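PDB 5I01: phosphoheptose isomerase from Neisseria gonorrhoeae, which is the first enzyme of glycero-manno-heptose biosynthesis, a zinc protein expected to convert sedoheptulose 7-phosphate into D-glycero-D-manno-heptose 7-phosphate. Local coordinates for residues H13-A24 with H170-N179; G120-I131 with I145-I155. The protein carries 1 engineered substitution. One frame throughout, in Å; residues are numbered along the deposited sequence.

Contact 2 is nested inside the loop closed by contact 1: helix 6-27 comes first, then the beta-alpha-beta unit of strand 117-122, helix 128-139 and strand 143-149, and last helix 173-193, packing back on helix 6-27. Their centres lie about 17 Å apart. Contact 2 belongs to the central parallel sheet of the SIS domain, contact 1 to helices 6-27 and 173-193. They meet where R150 NE donates to P171 O, and I176 packs on T123. Segment 122-127, with S122, T123, S124 and S127 predicted to bind substrate, lies close to the start of the helix carrying the zinc ligand Q177, whose metal site is completed by H63, E67 and H185 of a second subunit.

Contact 1. Residues H13-A24 with H170-N179; sequences HFAESIRAKQEA and HPRTARIQEN. With ZN (zinc ion), chain H.
H13 turns the ND1 edge of its ring to the guanidinium of R175, which stands almost perpendicular to it; the NH1-ND1 bond is weak, and the stronger partner is D189 of the second subunit, at NE2. One turn on, E16 reaches across with an extended chain, CG lying opposite its backbone N (chi1 -162°). Its OE1 takes R175 NH2 at 2.7 Å, nearly in the guanidinium plane, and forms a longer salt bridge with R172 NH1 at 3.5 Å. The length of glutamate suits this bridging role, and OE2 meets the ring edge of H170. S17 is small enough to let R175 CD come to 3.7 Å from its CA, and its OG donates to E178 OE1 at 2.9 Å. On the other face of that carboxylate plane R175 NE reaches the same oxygen, while NH1 donates to OE2, a side-on grip that fixes the bent arginine chain. A20 keeps the centre of the crossing slim, its methyl lying 3.9 Å from H170 CD2. K21 slides past N179 and sends NZ weakly to E178 O. R175 is a knob among H13, E16, S17 and A20, where segments 13-24 and 173-179 cross at -55°. E178 OE2 bonds to the zinc ligand H185 of the second subunit, so E178 is a second-shell residue of an intersubunit zinc site, tied through R175 to E16 in a salt-bridge network.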
loop_
_atom_site.group_PDB
_atom_site.type_symbol
_atom_site.label_atom_id
_atom_site.label_comp_id
_atom_site.label_asym_id
_atom_site.label_seq_id
_atom_site.Cartn_x
_atom_site.Cartn_y
_atom_site.Cartn_z
ATOM N N HIS A 13 -9.332 25.548 15.342
ATOM C CA HIS A 13 -9.519 24.427 14.406
ATOM C C HIS A 13 -10.902 23.793 14.467
ATOM O O HIS A 13 -11.540 23.618 13.429
ATOM C CB HIS A 13 -8.476 23.345 14.631
ATOM C CG HIS A 13 -7.189 23.608 13.931
ATOM N ND1 HIS A 13 -6.921 23.112 12.679
ATOM C CD2 HIS A 13 -6.101 24.322 14.296
ATOM C CE1 HIS A 13 -5.714 23.495 12.306
ATOM N NE2 HIS A 13 -5.197 24.233 13.270
ATOM N N PHE A 14 -11.336 23.428 15.676
ATOM C CA PHE A 14 -12.711 22.955 15.926
ATOM C C PHE A 14 -13.780 23.940 15.426
ATOM O O PHE A 14 -14.699 23.549 14.690
ATOM C CB PHE A 14 -12.943 22.699 17.426
ATOM C CG PHE A 14 -12.469 21.355 17.902
ATOM C CD1 PHE A 14 -13.267 20.223 17.738
ATOM C CD2 PHE A 14 -11.240 21.214 18.537
ATOM C CE1 PHE A 14 -12.838 18.979 18.186
ATOM C CE2 PHE A 14 -10.804 19.974 18.985
ATOM C CZ PHE A 14 -11.607 18.854 18.812
ATOM N N ALA A 15 -13.660 25.204 15.831
ATOM C CA ALA A 15 -14.644 26.228 15.448
ATOM C C ALA A 15 -14.686 26.396 13.937
ATOM O O ALA A 15 -15.769 26.401 13.341
ATOM C CB ALA A 15 -14.362 27.562 16.132
ATOM N N GLU A 16 -13.511 26.486 13.320
ATOM C CA GLU A 16 -13.424 26.566 11.866
ATOM C C GLU A 16 -14.047 25.340 11.189
ATOM O O GLU A 16 -14.772 25.490 10.200
ATOM C CB GLU A 16 -11.978 26.774 11.396
ATOM C CG GLU A 16 -11.879 27.287 9.959
ATOM C CD GLU A 16 -10.465 27.309 9.400
ATOM O OE1 GLU A 16 -9.675 26.405 9.737
ATOM O OE2 GLU A 16 -10.150 28.219 8.596
ATOM N N SER A 17 -13.788 24.145 11.728
ATOM C CA SER A 17 -14.341 22.894 11.174
ATOM C C SER A 17 -15.860 22.814 11.319
ATOM O O SER A 17 -16.546 22.363 10.412
ATOM C CB SER A 17 -13.697 21.664 11.825
ATOM O OG SER A 17 -14.057 20.469 11.127
ATOM N N ILE A 18 -16.374 23.252 12.463
ATOM C CA ILE A 18 -17.823 23.400 12.645
ATOM C C ILE A 18 -18.406 24.388 11.617
ATOM O O ILE A 18 -19.334 24.023 10.891
ATOM C CB ILE A 18 -18.184 23.799 14.099
ATOM C CG1 ILE A 18 -17.927 22.611 15.042
ATOM C CG2 ILE A 18 -19.641 24.243 14.212
ATOM C CD1 ILE A 18 -17.668 23.008 16.482
ATOM N N ARG A 19 -17.852 25.607 11.535
ATOM C CA ARG A 19 -18.318 26.618 10.554
ATOM C C ARG A 19 -18.362 26.066 9.136
ATOM O O ARG A 19 -19.342 26.271 8.423
ATOM C CB ARG A 19 -17.427 27.870 10.543
ATOM C CG ARG A 19 -17.559 28.774 11.759
ATOM C CD ARG A 19 -17.149 30.201 11.444
ATOM N NE ARG A 19 -15.810 30.314 10.862
ATOM C CZ ARG A 19 -14.656 30.220 11.529
ATOM N NH1 ARG A 19 -14.618 29.978 12.843
ATOM N NH2 ARG A 19 -13.518 30.371 10.863
ATOM N N ALA A 20 -17.292 25.369 8.746
ATOM C CA ALA A 20 -17.171 24.779 7.403
ATOM C C ALA A 20 -18.266 23.778 7.087
ATOM O O ALA A 20 -18.758 23.741 5.967
ATOM C CB ALA A 20 -15.812 24.136 7.223
ATOM N N LYS A 21 -18.646 22.981 8.079
ATOM C CA LYS A 21 -19.686 21.974 7.899
ATOM C C LYS A 21 -21.092 22.558 7.910
ATOM O O LYS A 21 -21.961 22.055 7.215
ATOM C CB LYS A 21 -19.550 20.847 8.933
ATOM C CG LYS A 21 -18.452 19.853 8.582
ATOM C CD LYS A 21 -18.501 18.621 9.467
ATOM C CE LYS A 21 -17.544 17.548 8.970
ATOM N NZ LYS A 21 -16.142 18.036 8.857
ATOM N N GLN A 22 -21.312 23.613 8.687
ATOM C CA GLN A 22 -22.593 24.328 8.660
ATOM C C GLN A 22 -22.911 24.958 7.285
ATOM O O GLN A 22 -24.071 24.990 6.872
ATOM C CB GLN A 22 -22.640 25.375 9.777
ATOM C CG GLN A 22 -22.742 24.749 11.160
ATOM C CD GLN A 22 -22.661 25.751 12.303
ATOM O OE1 GLN A 22 -21.844 26.673 12.291
ATOM N NE2 GLN A 22 -23.502 25.558 13.312
ATOM N N GLU A 23 -21.885 25.429 6.577
ATOM C CA GLU A 23 -22.057 26.009 5.238
ATOM C C GLU A 23 -22.276 24.947 4.171
ATOM O O GLU A 23 -23.162 25.080 3.333
ATOM C CB GLU A 23 -20.851 26.873 4.857
ATOM C CG GLU A 23 -20.632 28.084 5.764
ATOM C CD GLU A 23 -21.790 29.079 5.756
ATOM O OE1 GLU A 23 -22.404 29.303 4.683
ATOM O OE2 GLU A 23 -22.077 29.643 6.835
ATOM N N ALA A 24 -21.461 23.898 4.192
ATOM C CA ALA A 24 -21.633 22.772 3.261
ATOM C C ALA A 24 -23.000 22.094 3.416
ATOM O O ALA A 24 -23.545 21.592 2.444
ATOM C CB ALA A 24 -20.513 21.755 3.433
ATOM N N HIS A 170 -14.640 26.130 0.511
ATOM C CA HIS A 170 -13.757 26.549 1.598
ATOM C C HIS A 170 -12.325 26.683 1.093
ATOM O O HIS A 170 -11.927 25.928 0.219
ATOM C CB HIS A 170 -13.832 25.569 2.776
ATOM C CG HIS A 170 -13.431 26.186 4.077
ATOM N ND1 HIS A 170 -12.125 26.215 4.503
ATOM C CD2 HIS A 170 -14.142 26.863 5.009
ATOM C CE1 HIS A 170 -12.047 26.863 5.652
ATOM N NE2 HIS A 170 -13.260 27.253 5.989
ATOM N N PRO A 171 -11.564 27.670 1.603
ATOM C CA PRO A 171 -10.180 27.837 1.144
ATOM C C PRO A 171 -9.161 26.794 1.647
ATOM O O PRO A 171 -8.272 26.383 0.900
ATOM C CB PRO A 171 -9.802 29.226 1.687
ATOM C CG PRO A 171 -10.701 29.449 2.839
ATOM C CD PRO A 171 -11.995 28.829 2.410
ATOM N N ARG A 172 -9.252 26.433 2.918
ATOM C CA ARG A 172 -8.255 25.578 3.573
ATOM C C ARG A 172 -8.394 24.055 3.302
ATOM O O ARG A 172 -9.436 23.428 3.562
ATOM C CB ARG A 172 -8.238 25.880 5.073
ATOM C CG ARG A 172 -6.919 25.595 5.750
ATOM C CD ARG A 172 -6.904 26.158 7.163
ATOM N NE ARG A 172 -5.785 25.657 7.966
ATOM C CZ ARG A 172 -5.477 26.079 9.191
ATOM N NH1 ARG A 172 -6.197 27.022 9.787
ATOM N NH2 ARG A 172 -4.435 25.552 9.827
ATOM N N THR A 173 -7.308 23.490 2.777
ATOM C CA THR A 173 -7.156 22.060 2.487
ATOM C C THR A 173 -7.622 21.112 3.598
ATOM O O THR A 173 -8.383 20.184 3.346
ATOM C CB THR A 173 -5.672 21.778 2.195
ATOM O OG1 THR A 173 -5.204 22.740 1.238
ATOM C CG2 THR A 173 -5.461 20.359 1.640
ATOM N N ALA A 174 -7.152 21.356 4.821
ATOM C CA ALA A 174 -7.539 20.564 5.978
ATOM C C ALA A 174 -9.063 20.525 6.179
ATOM O O ALA A 174 -9.626 19.464 6.407
ATOM C CB ALA A 174 -6.838 21.077 7.230
ATOM N N ARG A 175 -9.733 21.664 6.055
ATOM C CA ARG A 175 -11.199 21.703 6.191
ATOM C C ARG A 175 -11.905 20.979 5.037
ATOM O O ARG A 175 -12.956 20.372 5.229
ATOM C CB ARG A 175 -11.693 23.147 6.261
ATOM C CG ARG A 175 -11.103 23.958 7.408
ATOM C CD ARG A 175 -11.596 23.483 8.753
ATOM N NE ARG A 175 -10.780 22.426 9.330
ATOM C CZ ARG A 175 -9.600 22.594 9.933
ATOM N NH1 ARG A 175 -8.964 21.537 10.433
ATOM N NH2 ARG A 175 -9.041 23.794 10.049
ATOM N N ILE A 176 -11.324 21.040 3.844
ATOM C CA ILE A 176 -11.890 20.374 2.672
ATOM C C ILE A 176 -11.824 18.847 2.825
ATOM O O ILE A 176 -12.827 18.175 2.600
ATOM C CB ILE A 176 -11.200 20.832 1.368
ATOM C CG1 ILE A 176 -11.454 22.326 1.129
ATOM C CG2 ILE A 176 -11.716 20.042 0.173
ATOM C CD1 ILE A 176 -10.365 23.004 0.336
ATOM N N GLN A 177 -10.663 18.313 3.209
ATOM C CA GLN A 177 -10.517 16.871 3.485
ATOM C C GLN A 177 -11.546 16.382 4.504
ATOM O O GLN A 177 -12.173 15.355 4.298
ATOM C CB GLN A 177 -9.099 16.525 3.976
ATOM C CG GLN A 177 -8.071 16.411 2.858
ATOM C CD GLN A 177 -6.607 16.540 3.320
ATOM O OE1 GLN A 177 -6.297 16.613 4.521
ATOM N NE2 GLN A 177 -5.696 16.575 2.345
ATOM N N GLU A 178 -11.726 17.137 5.585
ATOM C CA GLU A 178 -12.647 16.766 6.667
ATOM C C GLU A 178 -14.106 16.709 6.217
ATOM O O GLU A 178 -14.852 15.842 6.672
ATOM C CB GLU A 178 -12.506 17.728 7.837
ATOM C CG GLU A 178 -11.167 17.607 8.546
ATOM C CD GLU A 178 -10.790 18.843 9.351
ATOM O OE1 GLU A 178 -11.671 19.710 9.594
ATOM O OE2 GLU A 178 -9.595 18.951 9.741
ATOM N N ASN A 179 -14.503 17.641 5.345
ATOM C CA ASN A 179 -15.823 17.604 4.698
ATOM C C ASN A 179 -15.926 16.439 3.687
ATOM O O ASN A 179 -16.978 15.817 3.560
ATOM C CB ASN A 179 -16.155 18.946 4.008
ATOM C CG ASN A 179 -16.568 20.022 4.988
ATOM O OD1 ASN A 179 -17.721 20.460 5.009
ATOM N ND2 ASN A 179 -15.634 20.447 5.820
HETATM ZN ZN ZN H . -4.705 16.403 5.722
#

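Contact 2. Residues G120-I131 with I145-I155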
loop_
_atom_site.group_PDB
_atom_site.type_symbol
_atom_site.label_atom_id
_atom_site.label_comp_id
_atom_site.label_asym_id
_atom_site.label_seq_id
_atom_site.Cartn_x
_atom_site.Cartn_y
_atom_site.Cartn_z
ATOM N N GLY A 120 -13.161 11.021 -8.374
ATOM C CA GLY A 120 -11.884 11.730 -8.360
ATOM C C GLY A 120 -11.874 12.710 -7.213
ATOM O O GLY A 120 -12.773 13.530 -7.111
ATOM N N ILE A 121 -10.860 12.632 -6.353
ATOM C CA ILE A 121 -10.792 13.474 -5.161
ATOM C C ILE A 121 -9.598 14.411 -5.294
ATOM O O ILE A 121 -8.482 13.967 -5.590
ATOM C CB ILE A 121 -10.699 12.653 -3.859
ATOM C CG1 ILE A 121 -11.781 11.564 -3.829
ATOM C CG2 ILE A 121 -10.865 13.560 -2.632
ATOM C CD1 ILE A 121 -11.604 10.529 -2.744
ATOM N N SER A 122 -9.854 15.706 -5.073
ATOM C CA SER A 122 -8.877 16.763 -5.285
ATOM C C SER A 122 -9.280 18.038 -4.531
ATOM O O SER A 122 -10.271 18.690 -4.885
ATOM C CB SER A 122 -8.776 17.054 -6.781
ATOM O OG SER A 122 -7.911 18.143 -7.045
ATOM N N THR A 123 -8.501 18.425 -3.527
ATOM C CA THR A 123 -8.882 19.554 -2.688
ATOM C C THR A 123 -8.882 20.903 -3.396
ATOM O O THR A 123 -9.606 21.769 -2.968
ATOM C CB THR A 123 -8.021 19.652 -1.424
ATOM O OG1 THR A 123 -6.643 19.787 -1.784
ATOM C CG2 THR A 123 -8.216 18.408 -0.555
ATOM N N SER A 124 -8.092 21.076 -4.461
ATOM C CA SER A 124 -8.128 22.301 -5.292
ATOM C C SER A 124 -8.919 22.183 -6.615
ATOM O O SER A 124 -9.246 23.200 -7.229
ATOM C CB SER A 124 -6.704 22.759 -5.613
ATOM O OG SER A 124 -6.001 21.770 -6.347
ATOM N N GLY A 125 -9.204 20.960 -7.062
ATOM C CA GLY A 125 -9.790 20.733 -8.378
ATOM C C GLY A 125 -8.801 20.878 -9.531
ATOM O O GLY A 125 -9.214 20.874 -10.688
ATOM N N ASN A 126 -7.502 20.986 -9.227
ATOM C CA ASN A 126 -6.448 21.229 -10.228
ATOM C C ASN A 126 -5.378 20.124 -10.291
ATOM O O ASN A 126 -4.396 20.269 -11.023
ATOM C CB ASN A 126 -5.766 22.580 -9.947
ATOM C CG ASN A 126 -6.721 23.763 -10.057
ATOM O OD1 ASN A 126 -7.516 23.866 -10.995
ATOM N ND2 ASN A 126 -6.641 24.663 -9.095
ATOM N N SER A 127 -5.573 19.025 -9.553
ATOM C CA SER A 127 -4.626 17.911 -9.553
ATOM C C SER A 127 -4.482 17.321 -10.959
ATOM O O SER A 127 -5.447 16.769 -11.510
ATOM C CB SER A 127 -5.061 16.812 -8.579
ATOM O OG SER A 127 -4.901 17.233 -7.239
ATOM N N ALA A 128 -3.270 17.445 -11.516
ATOM C CA ALA A 128 -2.959 16.989 -12.877
ATOM C C ALA A 128 -3.301 15.516 -13.132
ATOM O O ALA A 128 -3.916 15.195 -14.163
ATOM C CB ALA A 128 -1.494 17.254 -13.199
ATOM N N ASN A 129 -2.919 14.628 -12.207
ATOM C CA ASN A 129 -3.233 13.191 -12.380
ATOM C C ASN A 129 -4.716 12.838 -12.239
ATOM O O ASN A 129 -5.180 11.905 -12.901
ATOM C CB ASN A 129 -2.358 12.263 -11.524
ATOM C CG ASN A 129 -2.412 12.571 -10.046
ATOM O OD1 ASN A 129 -3.201 13.395 -9.586
ATOM N ND2 ASN A 129 -1.547 11.905 -9.290
ATOM N N VAL A 130 -5.451 13.592 -11.426
ATOM C CA VAL A 130 -6.914 13.429 -11.327
ATOM C C VAL A 130 -7.642 13.960 -12.572
ATOM O O VAL A 130 -8.617 13.360 -13.010
ATOM C CB VAL A 130 -7.499 14.085 -10.063
ATOM C CG1 VAL A 130 -9.001 13.793 -9.958
ATOM C CG2 VAL A 130 -6.754 13.598 -8.823
ATOM N N ILE A 131 -7.162 15.074 -13.137
ATOM C CA ILE A 131 -7.656 15.589 -14.440
ATOM C C ILE A 131 -7.490 14.556 -15.567
ATOM O O ILE A 131 -8.455 14.258 -16.288
ATOM C CB ILE A 131 -6.944 16.913 -14.853
ATOM C CG1 ILE A 131 -7.361 18.075 -13.922
ATOM C CG2 ILE A 131 -7.208 17.260 -16.327
ATOM C CD1 ILE A 131 -6.445 19.288 -14.003
ATOM N N ILE A 145 -17.763 11.389 -10.412
ATOM C CA ILE A 145 -18.149 12.114 -9.205
ATOM C C ILE A 145 -16.887 12.786 -8.688
ATOM O O ILE A 145 -15.950 12.114 -8.255
ATOM C CB ILE A 145 -18.752 11.189 -8.126
ATOM C CG1 ILE A 145 -20.042 10.550 -8.641
ATOM C CG2 ILE A 145 -19.025 11.957 -6.824
ATOM C CD1 ILE A 145 -20.515 9.367 -7.825
ATOM N N ALA A 146 -16.860 14.111 -8.757
ATOM C CA ALA A 146 -15.702 14.879 -8.341
ATOM C C ALA A 146 -15.912 15.369 -6.917
ATOM O O ALA A 146 -16.940 15.981 -6.622
ATOM C CB ALA A 146 -15.493 16.057 -9.278
ATOM N N LEU A 147 -14.946 15.080 -6.041
ATOM C CA LEU A 147 -14.885 15.683 -4.720
ATOM C C LEU A 147 -13.795 16.746 -4.769
ATOM O O LEU A 147 -12.606 16.412 -4.783
ATOM C CB LEU A 147 -14.609 14.628 -3.639
ATOM C CG LEU A 147 -15.849 13.841 -3.183
ATOM C CD1 LEU A 147 -16.390 12.987 -4.324
ATOM C CD2 LEU A 147 -15.560 12.960 -1.985
ATOM N N THR A 148 -14.209 18.017 -4.819
ATOM C CA THR A 148 -13.288 19.165 -4.936
ATOM C C THR A 148 -13.440 20.163 -3.797
ATOM O O THR A 148 -14.328 20.029 -2.957
ATOM C CB THR A 148 -13.480 19.925 -6.267
ATOM O OG1 THR A 148 -14.732 20.621 -6.254
ATOM C CG2 THR A 148 -13.434 18.966 -7.467
ATOM N N GLY A 149 -12.550 21.155 -3.773
ATOM C CA GLY A 149 -12.614 22.272 -2.822
ATOM C C GLY A 149 -12.380 23.590 -3.517
ATOM O O GLY A 149 -12.122 23.621 -4.715
ATOM N N ARG A 150 -12.461 24.676 -2.755
ATOM C CA ARG A 150 -12.287 26.054 -3.274
ATOM C C ARG A 150 -13.359 26.390 -4.349
ATOM O O ARG A 150 -14.549 26.327 -4.033
ATOM C CB ARG A 150 -10.829 26.299 -3.719
ATOM C CG ARG A 150 -9.855 26.181 -2.561
ATOM C CD ARG A 150 -8.407 25.984 -2.976
ATOM N NE ARG A 150 -7.598 25.573 -1.819
ATOM C CZ ARG A 150 -6.267 25.466 -1.798
ATOM N NH1 ARG A 150 -5.536 25.740 -2.880
ATOM N NH2 ARG A 150 -5.654 25.080 -0.677
ATOM N N ASP A 151 -12.966 26.726 -5.583
ATOM C CA ASP A 151 -13.943 27.009 -6.663
ATOM C C ASP A 151 -14.220 25.804 -7.563
ATOM O O ASP A 151 -14.992 25.908 -8.511
ATOM C CB ASP A 151 -13.523 28.238 -7.505
ATOM C CG ASP A 151 -12.240 28.022 -8.322
ATOM O OD1 ASP A 151 -11.682 26.899 -8.344
ATOM O OD2 ASP A 151 -11.787 29.004 -8.956
ATOM N N GLY A 152 -13.575 24.677 -7.270
ATOM C CA GLY A 152 -13.692 23.462 -8.069
ATOM C C GLY A 152 -12.622 23.268 -9.126
ATOM O O GLY A 152 -12.562 22.200 -9.727
ATOM N N GLY A 153 -11.802 24.287 -9.382
ATOM C CA GLY A 153 -10.661 24.178 -10.295
ATOM C C GLY A 153 -10.995 23.769 -11.717
ATOM O O GLY A 153 -12.126 23.943 -12.174
ATOM N N LYS A 154 -10.006 23.215 -12.411
ATOM C CA LYS A 154 -10.208 22.737 -13.778
ATOM C C LYS A 154 -11.182 21.555 -13.843
ATOM O O LYS A 154 -11.905 21.406 -14.829
ATOM C CB LYS A 154 -8.884 22.328 -14.408
ATOM C CG LYS A 154 -7.840 23.436 -14.435
ATOM C CD LYS A 154 -6.961 23.342 -15.677
ATOM C CE LYS A 154 -5.773 24.284 -15.604
ATOM N NZ LYS A 154 -4.834 23.893 -14.520
ATOM N N ILE A 155 -11.201 20.730 -12.790
ATOM C CA ILE A 155 -12.085 19.548 -12.715
ATOM C C ILE A 155 -13.579 19.907 -12.781
ATOM O O ILE A 155 -14.315 19.297 -13.556
ATOM C CB ILE A 155 -11.756 18.654 -11.486
ATOM C CG1 ILE A 155 -10.392 17.981 -11.692
ATOM C CG2 ILE A 155 -12.830 17.585 -11.281
ATOM C CD1 ILE A 155 -9.769 17.398 -10.437
#
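Parallel strands 120-122 and 145-149 are joined by three backbone bonds: G120 N to I145 O, L147 N to G120 O, and S122 N to L147 O. I121 and L147 point the same way from one face of the sheet, their branches side by side with I121 CG2 4.0 Å from L147 CB. Beyond the strand ends the two loops run together. G125 and G153, both with positive phi, bring their CA atoms to 4.0 Å, and G125 O receives I155 N at 2.9 Å in its carbonyl plane. Glycine suits both places, since a CB on G125 would run into G152 O, and one on G153 into S124 O and N126 OD1. N126 OD1 takes the neighbouring amide, K154 N, at 2.9 Å, so the amides of K154 and I155 both find acceptors in the loop 123-127.

I155 packs against the first strand and helix 128-139, its CG1 branch beside its backbone N (chi1 -69°) carrying CD1 to V130 CG1 at 3.7 Å, roughly at right angles, and to S122 CB at 3.8 Å; CG1 meets I131 CG1. Branched aliphatic side chains suit this buried junction, where V130 and I131 of helix 128-139 meet I155 of helix 153-158. Strand 117-122, helix 128-139 and strand 143-149 form a beta-alpha-beta crossover of the SIS fold; the end of its first strand and the loop after it hold S122, T123, S124 and S127, predicted to bind substrate.

Further out, S122 OG lies 3.2 Å from S127 OG, a hydrogen bond in which either may donate, and weakly accepts G125 N. A type II' turn runs from G149 to G152, and D151 OD1 accepts G153 N at 2.8 Å in an Asx turn. T148 OG1 bonds to N167, and N129 OD1 receives N54 ND2.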